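Iron binding protein FbpA (Mannheimia haemolytica, PDB 1Q35) binds ferric iron in the periplasm, probably handing it on for uptake into the cell as a bacterial solute-binding protein. Local coordinates at residues Y13-T26 against Y252-N266. Sequence-based numbering, arbitrary orientation.
Sequences YLIEPMLKNFEKDT and YLSGEKAQGLYAELN
Met18 packs on Leu261 and Tyr262 where helices 16-26 and 256-266 run nearly antiparallel, their axes 9.8 Å apart at closest and their N-to-C directions 155° apart; Leu14 lies near Asn266 at one end, and at the other Phe22 lies near Tyr252, which with Leu253 comes from the end of helix 243-254, just before the break at Gly255. Met18 is the central knob, set among Leu253, Leu261, Tyr262 and Asn266. With CG anti to the carbonyl carbon (chi1 -62°), CG lies over one face of the Tyr262 ring, and the bend at chi2 then turns SD obliquely beside it, a Met-aromatic contact with SD 4.5 Å from the ring centroid. The methyl CE runs on to the Asn266 amide, 3.5 Å from OD1. That amide grips the turn leading into helix 16-26: Asn266 ND2 gives a fairly straight hydrogen bond to Leu14 O (2.8 Å), with Leu14 O close to the plane of the Asn266 amide, and a second to Glu268, while a water lies within hydrogen-bonding distance of both Asn266 OD1 and Tyr13 O.

Tyr252 is the second knob, wedged between Asn21, Phe22, Asp25 and Thr26. Phe22 CA sits over one face of the Tyr252 ring, and the Phe22 ring turns its edge to that ring in a T-shaped pair, planes at 72°. Tyr252 OH donates to Asp25 OD2 (2.7 Å) from above the carboxylate plane, whereas Lys257 NZ meets the same oxygen on its syn lone pair in a salt bridge, also 2.7 Å. Lys257 gets there with an extended chain and adds a weak bond to Asn21 OD1; Asn21 ND2 turns back to Pro17 O. Toward the Asn266 end, Pro17 CB rests on Leu265 CD1 (3.5 Å).

Helix 16-26 links parallel strands 3-8 and 29-34, the first beta-alpha-beta crossover of a periplasmic-binding-protein fold, and packs on two consecutive late helices, with Tyr13 beside Tyr199, which binds ferric iron in the loaded protein; the iron site is empty in this model.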
loop_
_atom_site.group_PDB
_atom_site.type_symbol
_atom_site.label_atom_id
_atom_site.label_comp_id
_atom_site.label_asym_id
_atom_site.label_seq_id
_atom_site.Cartn_x
_atom_site.Cartn_y
_atom_site.Cartn_z
ATOM N N TYR A 13 5.100 -2.437 13.854
ATOM C CA TYR A 13 4.955 -1.014 14.152
ATOM C C TYR A 13 3.728 -0.373 13.489
ATOM O O TYR A 13 3.226 0.634 13.977
ATOM C CB TYR A 13 6.250 -0.234 13.847
ATOM C CG TYR A 13 6.533 0.113 12.394
ATOM C CD1 TYR A 13 6.684 -0.875 11.425
ATOM C CD2 TYR A 13 6.705 1.439 12.004
ATOM C CE1 TYR A 13 6.972 -0.545 10.102
ATOM C CE2 TYR A 13 6.990 1.779 10.693
ATOM C CZ TYR A 13 7.118 0.789 9.743
ATOM O OH TYR A 13 7.407 1.129 8.439
ATOM N N LEU A 14 3.238 -0.973 12.400
ATOM C CA LEU A 14 2.068 -0.457 11.680
ATOM C C LEU A 14 0.760 -1.236 11.904
ATOM O O LEU A 14 -0.252 -0.929 11.278
ATOM C CB LEU A 14 2.382 -0.377 10.178
ATOM C CG LEU A 14 3.392 0.712 9.799
ATOM C CD1 LEU A 14 3.884 0.523 8.371
ATOM C CD2 LEU A 14 2.787 2.086 9.966
ATOM N N ILE A 15 0.760 -2.225 12.798
ATOM C CA ILE A 15 -0.465 -2.998 13.061
ATOM C C ILE A 15 -0.655 -3.437 14.519
ATOM O O ILE A 15 -1.790 -3.587 14.969
ATOM C CB ILE A 15 -0.554 -4.208 12.087
ATOM C CG1 ILE A 15 -1.977 -4.785 12.027
ATOM C CG2 ILE A 15 0.448 -5.287 12.455
ATOM C CD1 ILE A 15 -3.032 -3.823 11.553
ATOM N N GLU A 16 0.437 -3.620 15.256
ATOM C CA GLU A 16 0.362 -4.040 16.655
ATOM C C GLU A 16 -0.538 -3.156 17.523
ATOM O O GLU A 16 -1.292 -3.695 18.324
ATOM C CB GLU A 16 1.765 -4.153 17.267
ATOM C CG GLU A 16 1.825 -4.839 18.623
ATOM C CD GLU A 16 3.245 -4.952 19.134
ATOM O OE1 GLU A 16 3.588 -4.229 20.094
ATOM O OE2 GLU A 16 4.018 -5.758 18.569
ATOM N N PRO A 17 -0.482 -1.826 17.408
ATOM C CA PRO A 17 -1.371 -0.983 18.224
ATOM C C PRO A 17 -2.854 -1.315 18.042
ATOM O O PRO A 17 -3.602 -1.369 19.019
ATOM C CB PRO A 17 -1.057 0.436 17.736
ATOM C CG PRO A 17 0.331 0.350 17.220
ATOM C CD PRO A 17 0.423 -1.007 16.572
ATOM N N MET A 18 -3.264 -1.554 16.801
ATOM C CA MET A 18 -4.655 -1.888 16.512
ATOM C C MET A 18 -5.035 -3.244 17.097
ATOM O O MET A 18 -6.123 -3.397 17.654
ATOM C CB MET A 18 -4.922 -1.892 15.005
ATOM C CG MET A 18 -4.698 -0.548 14.325
ATOM S SD MET A 18 -3.004 -0.354 13.764
ATOM C CE MET A 18 -2.921 1.394 13.521
ATOM N N LEU A 19 -4.141 -4.217 16.965
ATOM C CA LEU A 19 -4.412 -5.574 17.439
ATOM C C LEU A 19 -4.410 -5.658 18.963
ATOM O O LEU A 19 -5.208 -6.390 19.538
ATOM C CB LEU A 19 -3.407 -6.563 16.851
ATOM C CG LEU A 19 -3.435 -6.658 15.321
ATOM C CD1 LEU A 19 -2.337 -7.572 14.830
ATOM C CD2 LEU A 19 -4.799 -7.127 14.813
ATOM N N LYS A 20 -3.532 -4.901 19.615
ATOM C CA LYS A 20 -3.474 -4.867 21.077
ATOM C C LYS A 20 -4.737 -4.238 21.651
ATOM O O LYS A 20 -5.251 -4.701 22.666
ATOM C CB LYS A 20 -2.247 -4.086 21.553
ATOM C CG LYS A 20 -0.931 -4.795 21.304
ATOM C CD LYS A 20 -0.605 -5.798 22.403
ATOM C CE LYS A 20 0.885 -6.095 22.483
ATOM N NZ LYS A 20 1.300 -7.133 21.513
ATOM N N ASN A 21 -5.237 -3.191 21.001
ATOM C CA ASN A 21 -6.490 -2.562 21.408
ATOM C C ASN A 21 -7.680 -3.494 21.195
ATOM O O ASN A 21 -8.605 -3.513 22.004
ATOM C CB ASN A 21 -6.703 -1.234 20.674
ATOM C CG ASN A 21 -6.011 -0.076 21.365
ATOM O OD1 ASN A 21 -6.556 0.522 22.293
ATOM N ND2 ASN A 21 -4.798 0.237 20.924
ATOM N N PHE A 22 -7.649 -4.272 20.117
ATOM C CA PHE A 22 -8.658 -5.303 19.875
ATOM C C PHE A 22 -8.664 -6.324 21.013
ATOM O O PHE A 22 -9.723 -6.664 21.530
ATOM C CB PHE A 22 -8.406 -6.003 18.534
ATOM C CG PHE A 22 -9.173 -7.289 18.359
ATOM C CD1 PHE A 22 -10.521 -7.270 18.020
ATOM C CD2 PHE A 22 -8.541 -8.516 18.515
ATOM C CE1 PHE A 22 -11.228 -8.459 17.851
ATOM C CE2 PHE A 22 -9.249 -9.705 18.345
ATOM C CZ PHE A 22 -10.587 -9.666 18.008
ATOM N N GLU A 23 -7.485 -6.800 21.397
ATOM C CA GLU A 23 -7.356 -7.787 22.474
ATOM C C GLU A 23 -7.915 -7.259 23.792
ATOM O O GLU A 23 -8.599 -7.982 24.516
ATOM C CB GLU A 23 -5.892 -8.181 22.673
ATOM C CG GLU A 23 -5.327 -9.083 21.597
ATOM C CD GLU A 23 -3.900 -9.493 21.887
ATOM O OE1 GLU A 23 -3.048 -8.599 22.067
ATOM O OE2 GLU A 23 -3.627 -10.704 21.946
ATOM N N LYS A 24 -7.624 -5.998 24.094
ATOM C CA LYS A 24 -8.059 -5.377 25.343
ATOM C C LYS A 24 -9.572 -5.167 25.371
ATOM O O LYS A 24 -10.217 -5.403 26.394
ATOM C CB LYS A 24 -7.345 -4.035 25.541
ATOM C CG LYS A 24 -7.639 -3.350 26.875
ATOM C CD LYS A 24 -6.797 -2.096 27.065
ATOM N N ASP A 25 -10.134 -4.738 24.245
ATOM C CA ASP A 25 -11.537 -4.335 24.172
ATOM C C ASP A 25 -12.504 -5.515 24.034
ATOM O O ASP A 25 -13.668 -5.402 24.420
ATOM C CB ASP A 25 -11.756 -3.374 22.996
ATOM C CG ASP A 25 -11.084 -2.020 23.197
ATOM O OD1 ASP A 25 -10.505 -1.771 24.279
ATOM O OD2 ASP A 25 -11.091 -1.140 22.309
ATOM N N THR A 26 -12.034 -6.628 23.474
ATOM C CA THR A 26 -12.892 -7.791 23.203
ATOM C C THR A 26 -12.567 -9.017 24.056
ATOM O O THR A 26 -13.419 -9.891 24.221
ATOM C CB THR A 26 -12.822 -8.208 21.710
ATOM O OG1 THR A 26 -11.535 -8.765 21.414
ATOM C CG2 THR A 26 -12.965 -7.005 20.770
ATOM N N TYR A 252 -13.970 -4.904 14.139
ATOM C CA TYR A 252 -13.256 -3.991 15.033
ATOM C C TYR A 252 -12.337 -3.054 14.247
ATOM O O TYR A 252 -12.313 -1.849 14.497
ATOM C CB TYR A 252 -12.424 -4.765 16.058
ATOM C CG TYR A 252 -11.756 -3.879 17.089
ATOM C CD1 TYR A 252 -10.491 -3.343 16.862
ATOM C CD2 TYR A 252 -12.394 -3.568 18.284
ATOM C CE1 TYR A 252 -9.878 -2.521 17.798
ATOM C CE2 TYR A 252 -11.791 -2.751 19.230
ATOM C CZ TYR A 252 -10.532 -2.234 18.981
ATOM O OH TYR A 252 -9.932 -1.421 19.915
ATOM N N LEU A 253 -11.587 -3.609 13.302
ATOM C CA LEU A 253 -10.642 -2.812 12.519
ATOM C C LEU A 253 -11.358 -1.788 11.637
ATOM O O LEU A 253 -10.767 -0.760 11.288
ATOM C CB LEU A 253 -9.723 -3.710 11.683
ATOM C CG LEU A 253 -8.750 -4.569 12.497
ATOM C CD1 LEU A 253 -8.011 -5.552 11.604
ATOM C CD2 LEU A 253 -7.761 -3.717 13.289
ATOM N N SER A 254 -12.622 -2.047 11.304
ATOM C CA SER A 254 -13.438 -1.128 10.509
ATOM C C SER A 254 -14.109 -0.014 11.323
ATOM O O SER A 254 -14.636 0.932 10.744
ATOM C CB SER A 254 -14.522 -1.908 9.749
ATOM O OG SER A 254 -15.654 -2.192 10.566
ATOM N N GLY A 255 -14.103 -0.141 12.648
ATOM C CA GLY A 255 -14.851 0.757 13.515
ATOM C C GLY A 255 -14.156 2.065 13.843
ATOM O O GLY A 255 -12.996 2.287 13.498
ATOM N N GLU A 256 -14.880 2.930 14.543
ATOM C CA GLU A 256 -14.429 4.285 14.849
ATOM C C GLU A 256 -13.069 4.321 15.540
ATOM O O GLU A 256 -12.192 5.097 15.145
ATOM C CB GLU A 256 -15.477 4.982 15.726
ATOM C CG GLU A 256 -15.157 6.418 16.093
ATOM C CD GLU A 256 -16.214 7.009 16.995
ATOM O OE1 GLU A 256 -16.095 6.853 18.230
ATOM O OE2 GLU A 256 -17.167 7.612 16.464
ATOM N N LYS A 257 -12.881 3.494 16.563
ATOM C CA LYS A 257 -11.662 3.539 17.360
ATOM C C LYS A 257 -10.453 3.110 16.539
ATOM O O LYS A 257 -9.459 3.826 16.475
ATOM C CB LYS A 257 -11.782 2.668 18.614
ATOM C CG LYS A 257 -10.559 2.728 19.514
ATOM C CD LYS A 257 -10.786 2.015 20.836
ATOM C CE LYS A 257 -9.464 1.744 21.533
ATOM N NZ LYS A 257 -9.635 1.122 22.877
ATOM N N ALA A 258 -10.536 1.944 15.913
ATOM C CA ALA A 258 -9.423 1.420 15.122
ATOM C C ALA A 258 -9.111 2.311 13.918
ATOM O O ALA A 258 -7.947 2.519 13.578
ATOM C CB ALA A 258 -9.712 0.007 14.660
ATOM N N GLN A 259 -10.147 2.841 13.280
ATOM C CA GLN A 259 -9.958 3.735 12.142
ATOM C C GLN A 259 -9.239 5.023 12.570
ATOM O O GLN A 259 -8.396 5.553 11.833
ATOM C CB GLN A 259 -11.295 4.039 11.468
ATOM C CG GLN A 259 -11.876 2.843 10.714
ATOM C CD GLN A 259 -11.183 2.591 9.388
ATOM O OE1 GLN A 259 -11.219 3.440 8.502
ATOM N NE2 GLN A 259 -10.556 1.426 9.246
ATOM N N GLY A 260 -9.550 5.505 13.770
ATOM C CA GLY A 260 -8.837 6.620 14.363
ATOM C C GLY A 260 -7.374 6.309 14.613
ATOM O O GLY A 260 -6.522 7.169 14.414
ATOM N N LEU A 261 -7.074 5.092 15.053
ATOM C CA LEU A 261 -5.692 4.660 15.229
ATOM C C LEU A 261 -4.944 4.602 13.892
ATOM O O LEU A 261 -3.798 5.020 13.798
ATOM C CB LEU A 261 -5.624 3.292 15.920
ATOM C CG LEU A 261 -6.151 3.201 17.353
ATOM C CD1 LEU A 261 -6.090 1.755 17.833
ATOM C CD2 LEU A 261 -5.381 4.114 18.295
ATOM N N TYR A 262 -5.583 4.072 12.857
ATOM C CA TYR A 262 -4.980 4.067 11.532
ATOM C C TYR A 262 -4.651 5.504 11.091
ATOM O O TYR A 262 -3.601 5.754 10.500
ATOM C CB TYR A 262 -5.920 3.413 10.527
ATOM C CG TYR A 262 -5.924 1.898 10.490
ATOM C CD1 TYR A 262 -7.111 1.186 10.638
ATOM C CD2 TYR A 262 -4.761 1.181 10.247
ATOM C CE1 TYR A 262 -7.132 -0.194 10.554
ATOM C CE2 TYR A 262 -4.769 -0.207 10.164
ATOM C CZ TYR A 262 -5.965 -0.888 10.321
ATOM O OH TYR A 262 -6.011 -2.260 10.222
ATOM N N ALA A 263 -5.537 6.445 11.394
ATOM C CA ALA A 263 -5.318 7.843 11.021
ATOM C C ALA A 263 -4.174 8.464 11.821
ATOM O O ALA A 263 -3.252 9.038 11.249
ATOM C CB ALA A 263 -6.587 8.650 11.223
ATOM N N GLU A 264 -4.228 8.320 13.141
ATOM C CA GLU A 264 -3.364 9.092 14.033
ATOM C C GLU A 264 -2.001 8.465 14.233
ATOM O O GLU A 264 -1.005 9.178 14.353
ATOM C CB GLU A 264 -4.031 9.279 15.397
ATOM C CG GLU A 264 -5.297 10.119 15.357
ATOM C CD GLU A 264 -5.053 11.565 14.956
ATOM O OE1 GLU A 264 -5.991 12.184 14.420
ATOM O OE2 GLU A 264 -3.940 12.082 15.178
ATOM N N LEU A 265 -1.948 7.137 14.284
ATOM C CA LEU A 265 -0.698 6.413 14.486
ATOM C C LEU A 265 0.015 6.081 13.181
ATOM O O LEU A 265 1.238 6.146 13.110
ATOM C CB LEU A 265 -0.936 5.117 15.264
ATOM C CG LEU A 265 -1.571 5.242 16.649
ATOM C CD1 LEU A 265 -1.651 3.875 17.315
ATOM C CD2 LEU A 265 -0.808 6.224 17.530
ATOM N N ASN A 266 -0.738 5.692 12.160
ATOM C CA ASN A 266 -0.135 5.268 10.903
ATOM C C ASN A 266 -0.083 6.355 9.832
ATOM O O ASN A 266 0.624 6.183 8.849
ATOM C CB ASN A 266 -0.873 4.064 10.315
ATOM C CG ASN A 266 -0.608 2.770 11.060
ATOM O OD1 ASN A 266 -0.027 2.753 12.149
ATOM N ND2 ASN A 266 -1.051 1.663 10.466
HETATM O O HOH W 1 2.121 3.142 13.730
#